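Local structure of uncharacterized protein (Singapore grouper iridovirus, 3RJ2) at residues Ile101-Ser104 with Gly109-His112. The protein binds histone H3 and belongs to the ORF158L-like family of viral proteins. Sequence-based numbering, arbitrary orientation.
Sequences INVS and GDVH
With chi1 of Val-103 at 170°, CG1 lies opposite the backbone nitrogen and is the methyl that reaches Asp-110; in Val-111 the job falls to CG2, which stands opposite the carbonyl carbon and meets Ser-104. Two small contacts result, with no hydrogen bond between 101-104 and 109-112. At the more open one, Val-103 CG1 sits 3.5 Å from Asp-110 OD2 and 4.1 Å from Asp-110 CB, so the methyl touches one carboxylate oxygen and the root of the side chain, the two side chains crossing at about a right angle. The deeper one is tighter: Ser-104 CB and Val-111 CG2 are 3.4 Å apart, closer than usual for two carbons, while Ser-104 OG is farther from that methyl, at 4.1 Å. It is the methylene of the serine, then, that does the packing. Ser-104 and Asp-110 have the closest pair of CA atoms, 5.8 Å apart. This is plain packing where the chain turns from the short helix 101-104 into strand 111-116. Cys-31 of strand 31-37 touches Val-103, Ser-104 and Val-111, and Phe-131 of helix 128-136 packs on both Ser-104 and Val-111.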
loop_
_atom_site.group_PDB
_atom_site.type_symbol
_atom_site.label_atom_id
_atom_site.label_comp_id
_atom_site.label_asym_id
_atom_site.label_seq_id
_atom_site.Cartn_x
_atom_site.Cartn_y
_atom_site.Cartn_z
ATOM N N ILE A 101 0.341 -9.305 -2.407
ATOM C CA ILE A 101 0.142 -9.369 -3.854
ATOM C C ILE A 101 0.662 -10.705 -4.396
ATOM O O ILE A 101 0.435 -11.033 -5.564
ATOM C CB ILE A 101 0.797 -8.182 -4.600
ATOM C CG1 ILE A 101 0.251 -8.096 -6.040
ATOM C CG2 ILE A 101 2.324 -8.305 -4.577
ATOM C CD1 ILE A 101 0.239 -6.726 -6.630
ATOM N N ASN A 102 1.361 -11.464 -3.545
ATOM C CA ASN A 102 1.765 -12.839 -3.883
ATOM C C ASN A 102 0.562 -13.760 -4.007
ATOM O O ASN A 102 0.640 -14.779 -4.687
ATOM C CB ASN A 102 2.818 -13.420 -2.921
ATOM C CG ASN A 102 2.364 -13.443 -1.489
ATOM O OD1 ASN A 102 2.184 -14.521 -0.896
ATOM N ND2 ASN A 102 2.183 -12.269 -0.905
ATOM N N VAL A 103 -0.535 -13.380 -3.346
ATOM C CA VAL A 103 -1.813 -14.080 -3.420
ATOM C C VAL A 103 -2.777 -13.407 -4.425
ATOM O O VAL A 103 -3.205 -14.038 -5.383
ATOM C CB VAL A 103 -2.461 -14.177 -2.020
ATOM C CG1 VAL A 103 -3.904 -14.685 -2.100
ATOM C CG2 VAL A 103 -1.623 -15.088 -1.101
ATOM N N SER A 104 -3.078 -12.122 -4.219
ATOM C CA SER A 104 -4.108 -11.422 -4.987
ATOM C C SER A 104 -3.810 -11.237 -6.477
ATOM O O SER A 104 -4.735 -11.095 -7.278
ATOM C CB SER A 104 -4.435 -10.063 -4.350
ATOM O OG SER A 104 -3.368 -9.145 -4.464
ATOM N N GLY A 109 -9.772 -12.401 -6.890
ATOM C CA GLY A 109 -10.996 -12.692 -6.137
ATOM C C GLY A 109 -10.811 -12.818 -4.624
ATOM O O GLY A 109 -11.796 -12.787 -3.881
ATOM N N ASP A 110 -9.562 -12.972 -4.174
ATOM C CA ASP A 110 -9.232 -13.099 -2.746
ATOM C C ASP A 110 -9.157 -11.732 -2.020
ATOM O O ASP A 110 -9.108 -11.682 -0.793
ATOM C CB ASP A 110 -7.912 -13.886 -2.554
ATOM C CG ASP A 110 -8.059 -15.420 -2.819
ATOM O OD1 ASP A 110 -9.146 -15.914 -3.217
ATOM O OD2 ASP A 110 -7.053 -16.141 -2.637
ATOM N N VAL A 111 -9.128 -10.631 -2.777
ATOM C CA VAL A 111 -9.185 -9.292 -2.183
ATOM C C VAL A 111 -10.627 -8.980 -1.813
ATOM O O VAL A 111 -11.499 -9.010 -2.675
ATOM C CB VAL A 111 -8.722 -8.184 -3.164
ATOM C CG1 VAL A 111 -8.801 -6.812 -2.488
ATOM C CG2 VAL A 111 -7.334 -8.440 -3.663
ATOM N N HIS A 112 -10.885 -8.674 -0.546
ATOM C CA HIS A 112 -12.242 -8.288 -0.139
ATOM C C HIS A 112 -12.364 -6.936 0.529
ATOM O O HIS A 112 -13.465 -6.525 0.896
ATOM C CB HIS A 112 -12.907 -9.372 0.722
ATOM C CG HIS A 112 -13.417 -10.531 -0.079
ATOM N ND1 HIS A 112 -13.465 -11.816 0.414
ATOM C CD2 HIS A 112 -13.866 -10.599 -1.355
ATOM C CE1 HIS A 112 -13.940 -12.622 -0.517
ATOM N NE2 HIS A 112 -14.186 -11.908 -1.601
#